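Local coordinates for protein terminase large subunit (Bacillus phage spp1, PDB 2WBN) that packages viral DNA into empty capsids as an ATP-driven motor and cuts the genome to start and end packaging, this chain being its metal-dependent nuclease domain, at residues T41-E44 with V45-D49; D119-K122 with L123-I127; L158-P161 with N162-R165. One frame throughout, in Å; residues are numbered along the deposited sequence.

How the contacts relate
All three contacts are local ones at helix ends in a nuclease domain of RNase H-like fold, built round a mixed sheet. Along the chain, contact 1 spans the short helix 42-47, contact 2 closes helix 115-124, and contact 3 opens helix 161-169. Contacts 1 and 3 have centres about 17 Å apart and are joined by a salt bridge, Asp42 OD1 to Arg159 NH2 at 3.0 Å, which ties the short helix to the loop after strand 152-155. Contact 2 stands apart, its nearest atoms about 17 Å from either of the others. Contacts 2 and 3 belong to helices near manganese ligands, whereas contact 1 lies at the surface, away from them.

Contact 1 (T41-E44 with V45-D49); sequences TDAE and VARFD
Val45 N returns to Thr41 O at 3.1 Å and Ala46 N to Asp42 O, the first two i to i+4 bonds of helix 42-47. The helix then tightens: Arg47 N reaches Glu44 O at 3.0 Å, three residues back, and makes a weak bond to Ala43 O as well. Glu44 O also takes Phe48 N, at 3.0 Å, so two donors grip it, Phe48 N nearly in line with the C=O bond and Arg47 N well above the carbonyl plane. Phe48 is the first residue to leave helical geometry. Its CG lies beside its own backbone N (chi1 -67°), which brings the ring back along the helix until Glu44 O sits over the centre of one face, 3.3 Å above the plane. The Glu44 side chain runs alongside in the same direction, CB 3.9 Å from Phe48 CZ. Arg47 bends at chi3 (-127°) and swings its guanidinium back over the turn, Ala43 O and Glu44 CA lying offset on one face; its nearest approach to the Glu44 side chain is at CG, not at the carboxylate. That carboxylate turns back to the start of the helix, where Thr41 N donates to Glu44 OE2 at 2.8 Å, from above the carboxylate plane. In return Glu44 N donates to Thr41 OG1 at 3.2 Å, which completes a capping box with Thr41 as N-cap. Beyond the helix, Phe48 stacks on His70 and meets Tyr79, and it joins Val45 on Ile81 of strand 77-86. Glu44 therefore serves both ends of a helix of under two turns: its negative carboxylate probably interacts favourably with the positive end of the helix dipole, while its carbonyl oxygen takes both exit N-H groups beneath the ring face.

Contact 2 (D119-K122 with L123-I127); sequences DALK and LEHGI
Leu123 N bonds almost straight to Asp119 O at 2.7 Å, after which helix 115-124 widens: Ala120 O takes both Glu124 N and, in the carbonyl plane, His125 N, the latter a pi-type turn. Gly126, with positive phi, turns the chain out of the helix, its N weakly bonded to Lys122 O at 3.3 Å, and Ile127 N comes back to Leu121 O at 2.8 Å. This lays Ile127 beside the last turn, its CB 4.3 Å from Leu121 CB. Leu121 also sends its CD2 branch obliquely past the imidazole, ending 4.1 Å from His125 CD2. A chi1 of -54° points the His125 ring back along the helix, with Leu121 CA at its edge, in plane, and Glu124 CB over one face. This is the helix end of a beta-alpha-beta unit, strand 108-110, helix 115-124 and strand 130-132, within the RNase H-like nuclease domain; Leu121 and Lys122 pack on Ile130 of the second strand, and His125 and Ile127 on Ala95 of helix 91-100. The Leu121 side chain is about 9 Å from that of Asp111, a ligand of the first catalytic manganese. Ile127 O is buried without a hydrogen-bond partner and meets carbon instead: Lys122 CG at 3.4 Å and Lys122 CA at 3.5 Å, the latter a CA-H...O contact. Past CG the lysine chain leads on to a weak bond from NZ to Asn128 O.

Contact 3 (L158-P161 with N162-R165); sequences LRTP and NIAR
Ala164 N bonds to Thr160 O at 3.1 Å and Arg165 N to Pro161 O at 3.0 Å, the first turn of helix 161-169 in the RNase H-like nuclease domain. Thr160 holds the N-cap position, yet its side chain makes no capping bond. Instead the carboxylate of Glu83, on strand 77-86, accepts from both Asn162 N and Ile163 N, and Pro161 has no N-H to satisfy, so Glu83 probably does the work that a capping side chain would do. Ile163 can be followed outward from its backbone. Its CB lies 3.8 Å from Thr160 O and close to Thr160 OG1. The chi1 of -69° carries the longer branch, through CG1, back toward the threonine, and its terminal CD1 meets Thr160 CB at 3.8 Å and Thr160 CG2 at 4.0 Å. The two side chains pass each other at a slant, and the methyl end of Ile163 rests across the threonine branch, nearest CB, with CG2 and OG1 only slightly farther. The same isoleucine packs on Ile155 of strand 152-155 and on Val67 and Trp69 of strand 64-72, fastening the helix start to the sheet. Arg165 faces another way, its side chain about 6 Å from that of His190, a ligand of the second catalytic manganese. A bend at chi3 (42°) folds the guanidinium back to Asn162, where NH1 makes a weak bond to Asn162 OD1. A water lies in the guanidinium plane at the same edge, accepting from Arg165 NE at 2.8 Å and donating weakly to Pro161 O and Asn162 OD1.

Contact 1 (T41-E44 with V45-D49)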
loop_
_atom_site.group_PDB
_atom_site.type_symbol
_atom_site.label_atom_id
_atom_site.label_comp_id
_atom_site.label_asym_id
_atom_site.label_seq_id
_atom_site.Cartn_x
_atom_site.Cartn_y
_atom_site.Cartn_z
ATOM N N THR A 41 0.895 -0.403 -18.938
ATOM C CA THR A 41 -0.098 -0.087 -19.981
ATOM C C THR A 41 -1.522 -0.448 -19.549
ATOM O O THR A 41 -1.754 -1.246 -18.627
ATOM C CB THR A 41 0.185 -0.816 -21.328
ATOM O OG1 THR A 41 0.123 -2.230 -21.124
ATOM C CG2 THR A 41 1.556 -0.431 -21.920
ATOM N N ASP A 42 -2.482 0.159 -20.229
ATOM C CA ASP A 42 -3.891 -0.168 -20.029
ATOM C C ASP A 42 -4.158 -1.667 -20.246
ATOM O O ASP A 42 -4.915 -2.289 -19.493
ATOM C CB ASP A 42 -4.740 0.657 -20.995
ATOM C CG ASP A 42 -5.050 2.052 -20.472
ATOM O OD1 ASP A 42 -4.540 2.461 -19.396
ATOM O OD2 ASP A 42 -5.817 2.754 -21.168
ATOM N N ALA A 43 -3.502 -2.234 -21.251
ATOM C CA ALA A 43 -3.644 -3.647 -21.593
ATOM C C ALA A 43 -3.157 -4.533 -20.463
ATOM O O ALA A 43 -3.780 -5.549 -20.158
ATOM C CB ALA A 43 -2.888 -3.957 -22.876
ATOM N N GLU A 44 -2.053 -4.140 -19.835
ATOM C CA GLU A 44 -1.515 -4.867 -18.696
ATOM C C GLU A 44 -2.465 -4.852 -17.506
ATOM O O GLU A 44 -2.691 -5.884 -16.885
ATOM C CB GLU A 44 -0.188 -4.263 -18.248
ATOM C CG GLU A 44 0.972 -4.492 -19.181
ATOM C CD GLU A 44 2.220 -3.878 -18.609
ATOM O OE1 GLU A 44 2.855 -4.530 -17.749
ATOM O OE2 GLU A 44 2.527 -2.724 -18.968
ATOM N N VAL A 45 -2.992 -3.675 -17.181
ATOM C CA VAL A 45 -3.947 -3.532 -16.087
ATOM C C VAL A 45 -5.152 -4.411 -16.378
ATOM O O VAL A 45 -5.718 -5.004 -15.479
ATOM C CB VAL A 45 -4.391 -2.059 -15.888
ATOM C CG1 VAL A 45 -5.563 -1.966 -14.910
ATOM C CG2 VAL A 45 -3.208 -1.198 -15.408
ATOM N N ALA A 46 -5.523 -4.518 -17.646
ATOM C CA ALA A 46 -6.621 -5.392 -18.037
ATOM C C ALA A 46 -6.371 -6.875 -17.681
ATOM O O ALA A 46 -7.309 -7.562 -17.308
ATOM C CB ALA A 46 -6.909 -5.231 -19.505
ATOM N N ARG A 47 -5.121 -7.348 -17.768
ATOM C CA ARG A 47 -4.778 -8.765 -17.502
ATOM C C ARG A 47 -4.475 -9.098 -16.048
ATOM O O ARG A 47 -4.652 -10.243 -15.638
ATOM C CB ARG A 47 -3.546 -9.209 -18.297
ATOM C CG ARG A 47 -3.617 -9.005 -19.784
ATOM C CD ARG A 47 -2.449 -9.694 -20.494
ATOM N NE ARG A 47 -1.739 -8.746 -21.359
ATOM C CZ ARG A 47 -0.571 -8.165 -21.083
ATOM N NH1 ARG A 47 0.095 -8.453 -19.970
ATOM N NH2 ARG A 47 -0.047 -7.300 -21.950
ATOM N N PHE A 48 -3.960 -8.137 -15.285
ATOM C CA PHE A 48 -3.558 -8.415 -13.909
ATOM C C PHE A 48 -4.699 -9.070 -13.158
ATOM O O PHE A 48 -5.825 -8.558 -13.152
ATOM C CB PHE A 48 -3.159 -7.139 -13.158
ATOM C CG PHE A 48 -1.897 -6.475 -13.666
ATOM C CD1 PHE A 48 -0.865 -7.206 -14.234
ATOM C CD2 PHE A 48 -1.731 -5.100 -13.525
ATOM C CE1 PHE A 48 0.299 -6.575 -14.688
ATOM C CE2 PHE A 48 -0.570 -4.467 -13.981
ATOM C CZ PHE A 48 0.444 -5.214 -14.558
ATOM N N ASP A 49 -4.412 -10.195 -12.514
ATOM C CA ASP A 49 -5.460 -10.947 -11.826
ATOM C C ASP A 49 -4.984 -11.607 -10.523
ATOM O O ASP A 49 -5.526 -12.620 -10.098
ATOM C CB ASP A 49 -6.067 -11.980 -12.789
ATOM C CG ASP A 49 -7.595 -11.988 -12.751
ATOM O OD1 ASP A 49 -8.192 -11.307 -11.874
ATOM O OD2 ASP A 49 -8.196 -12.666 -13.607
#

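Contact 2 (D119-K122 with L123-I127)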
loop_
_atom_site.group_PDB
_atom_site.type_symbol
_atom_site.label_atom_id
_atom_site.label_comp_id
_atom_site.label_asym_id
_atom_site.label_seq_id
_atom_site.Cartn_x
_atom_site.Cartn_y
_atom_site.Cartn_z
ATOM N N ASP A 119 -15.626 -1.569 10.576
ATOM C CA ASP A 119 -17.054 -1.881 10.757
ATOM C C ASP A 119 -17.898 -0.930 9.895
ATOM O O ASP A 119 -18.775 -1.367 9.166
ATOM C CB ASP A 119 -17.471 -1.708 12.222
ATOM C CG ASP A 119 -16.922 -2.802 13.158
ATOM O OD1 ASP A 119 -16.519 -3.889 12.705
ATOM O OD2 ASP A 119 -16.924 -2.568 14.384
ATOM N N ALA A 120 -17.615 0.368 9.989
ATOM C CA ALA A 120 -18.313 1.396 9.205
ATOM C C ALA A 120 -18.306 1.122 7.699
ATOM O O ALA A 120 -19.353 1.170 7.054
ATOM C CB ALA A 120 -17.710 2.778 9.476
ATOM N N LEU A 121 -17.130 0.843 7.143
ATOM C CA LEU A 121 -17.030 0.557 5.704
ATOM C C LEU A 121 -17.847 -0.676 5.310
ATOM O O LEU A 121 -18.432 -0.701 4.229
ATOM C CB LEU A 121 -15.574 0.390 5.256
ATOM C CG LEU A 121 -14.768 1.678 5.033
ATOM C CD1 LEU A 121 -13.308 1.317 4.801
ATOM C CD2 LEU A 121 -15.299 2.513 3.859
ATOM N N LYS A 122 -17.867 -1.681 6.189
ATOM C CA LYS A 122 -18.650 -2.913 5.987
ATOM C C LYS A 122 -20.154 -2.678 6.108
ATOM O O LYS A 122 -20.917 -2.952 5.181
ATOM C CB LYS A 122 -18.267 -3.988 7.021
ATOM C CG LYS A 122 -17.324 -5.079 6.538
ATOM C CD LYS A 122 -17.054 -6.099 7.655
ATOM C CE LYS A 122 -16.698 -7.479 7.114
ATOM N NZ LYS A 122 -17.892 -8.244 6.642
ATOM N N LEU A 123 -20.576 -2.190 7.268
ATOM C CA LEU A 123 -21.989 -2.194 7.621
ATOM C C LEU A 123 -22.696 -0.931 7.144
ATOM O O LEU A 123 -23.896 -0.940 6.944
ATOM C CB LEU A 123 -22.151 -2.368 9.136
ATOM C CG LEU A 123 -21.382 -3.547 9.760
ATOM C CD1 LEU A 123 -21.622 -3.593 11.247
ATOM C CD2 LEU A 123 -21.746 -4.883 9.110
ATOM N N GLU A 124 -21.963 0.163 6.962
ATOM C CA GLU A 124 -22.585 1.420 6.535
ATOM C C GLU A 124 -22.415 1.670 5.046
ATOM O O GLU A 124 -23.321 2.187 4.410
ATOM C CB GLU A 124 -22.039 2.614 7.308
ATOM C CG GLU A 124 -22.976 3.819 7.256
ATOM C CD GLU A 124 -22.311 5.127 7.658
ATOM O OE1 GLU A 124 -21.336 5.100 8.450
ATOM O OE2 GLU A 124 -22.777 6.188 7.177
ATOM N N HIS A 125 -21.261 1.300 4.496
ATOM C CA HIS A 125 -20.926 1.633 3.113
ATOM C C HIS A 125 -20.860 0.427 2.174
ATOM O O HIS A 125 -20.515 0.573 1.008
ATOM C CB HIS A 125 -19.606 2.412 3.089
ATOM C CG HIS A 125 -19.617 3.617 3.972
ATOM N ND1 HIS A 125 -20.474 4.675 3.768
ATOM C CD2 HIS A 125 -18.908 3.919 5.086
ATOM C CE1 HIS A 125 -20.280 5.586 4.704
ATOM N NE2 HIS A 125 -19.333 5.153 5.516
ATOM N N GLY A 126 -21.166 -0.761 2.683
ATOM C CA GLY A 126 -21.268 -1.964 1.848
ATOM C C GLY A 126 -19.978 -2.496 1.239
ATOM O O GLY A 126 -20.018 -3.205 0.224
ATOM N N ILE A 127 -18.836 -2.175 1.845
ATOM C CA ILE A 127 -17.562 -2.757 1.410
ATOM C C ILE A 127 -17.354 -4.043 2.213
ATOM O O ILE A 127 -16.776 -4.034 3.297
ATOM C CB ILE A 127 -16.380 -1.774 1.582
ATOM C CG1 ILE A 127 -16.700 -0.435 0.906
ATOM C CG2 ILE A 127 -15.087 -2.376 1.011
ATOM C CD1 ILE A 127 -16.834 -0.517 -0.613
#

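Contact 3 (L158-P161 with N162-R165)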
loop_
_atom_site.group_PDB
_atom_site.type_symbol
_atom_site.label_atom_id
_atom_site.label_comp_id
_atom_site.label_asym_id
_atom_site.label_seq_id
_atom_site.Cartn_x
_atom_site.Cartn_y
_atom_site.Cartn_z
ATOM N N LEU A 158 2.061 8.038 -13.628
ATOM C CA LEU A 158 0.827 8.504 -14.253
ATOM C C LEU A 158 -0.422 7.919 -13.592
ATOM O O LEU A 158 -1.484 8.545 -13.611
ATOM C CB LEU A 158 0.842 8.175 -15.756
ATOM C CG LEU A 158 1.937 8.850 -16.569
ATOM C CD1 LEU A 158 1.827 8.504 -18.086
ATOM C CD2 LEU A 158 1.869 10.353 -16.383
ATOM N N ARG A 159 -0.288 6.726 -13.006
ATOM C CA ARG A 159 -1.389 6.033 -12.349
ATOM C C ARG A 159 -1.376 6.249 -10.865
ATOM O O ARG A 159 -2.439 6.461 -10.266
ATOM C CB ARG A 159 -1.289 4.525 -12.588
ATOM C CG ARG A 159 -1.315 4.151 -14.024
ATOM C CD ARG A 159 -1.154 2.650 -14.264
ATOM N NE ARG A 159 -1.142 2.416 -15.697
ATOM C CZ ARG A 159 -2.230 2.289 -16.455
ATOM N NH1 ARG A 159 -3.450 2.324 -15.923
ATOM N NH2 ARG A 159 -2.091 2.118 -17.758
ATOM N N THR A 160 -0.192 6.147 -10.253
ATOM C CA THR A 160 -0.102 6.186 -8.778
ATOM C C THR A 160 0.985 7.144 -8.325
ATOM O O THR A 160 2.064 6.705 -7.908
ATOM C CB THR A 160 0.131 4.789 -8.163
ATOM O OG1 THR A 160 1.344 4.207 -8.661
ATOM C CG2 THR A 160 -1.059 3.844 -8.471
ATOM N N PRO A 161 0.723 8.457 -8.439
ATOM C CA PRO A 161 1.791 9.454 -8.165
ATOM C C PRO A 161 2.250 9.495 -6.715
ATOM O O PRO A 161 3.423 9.781 -6.457
ATOM C CB PRO A 161 1.161 10.785 -8.564
ATOM C CG PRO A 161 -0.306 10.550 -8.565
ATOM C CD PRO A 161 -0.496 9.104 -8.942
ATOM N N ASN A 162 1.337 9.213 -5.783
ATOM C CA ASN A 162 1.695 9.208 -4.374
ATOM C C ASN A 162 2.596 8.031 -3.999
ATOM O O ASN A 162 3.626 8.216 -3.335
ATOM C CB ASN A 162 0.429 9.204 -3.481
ATOM C CG ASN A 162 -0.326 10.514 -3.538
ATOM O OD1 ASN A 162 0.156 11.520 -3.026
ATOM N ND2 ASN A 162 -1.509 10.516 -4.161
ATOM N N ILE A 163 2.219 6.837 -4.418
ATOM C CA ILE A 163 3.070 5.648 -4.269
ATOM C C ILE A 163 4.465 5.904 -4.870
ATOM O O ILE A 163 5.487 5.658 -4.220
ATOM C CB ILE A 163 2.437 4.391 -4.934
ATOM C CG1 ILE A 163 1.200 3.924 -4.172
ATOM C CG2 ILE A 163 3.443 3.214 -4.979
ATOM C CD1 ILE A 163 0.366 2.875 -4.909
ATOM N N ALA A 164 4.501 6.433 -6.092
ATOM C CA ALA A 164 5.769 6.774 -6.750
ATOM C C ALA A 164 6.636 7.718 -5.903
ATOM O O ALA A 164 7.795 7.435 -5.671
ATOM C CB ALA A 164 5.527 7.382 -8.164
ATOM N N ARG A 165 6.055 8.811 -5.408
ATOM C CA ARG A 165 6.777 9.789 -4.621
ATOM C C ARG A 165 7.272 9.194 -3.300
ATOM O O ARG A 165 8.434 9.344 -2.943
ATOM C CB ARG A 165 5.904 11.014 -4.334
ATOM C CG ARG A 165 6.670 12.134 -3.597
ATOM C CD ARG A 165 5.809 13.351 -3.266
ATOM N NE ARG A 165 4.496 12.952 -2.783
ATOM C CZ ARG A 165 4.225 12.548 -1.556
ATOM N NH1 ARG A 165 2.983 12.182 -1.271
ATOM N NH2 ARG A 165 5.177 12.487 -0.611
HETATM O O HOH W 1 2.771 12.772 -4.975
#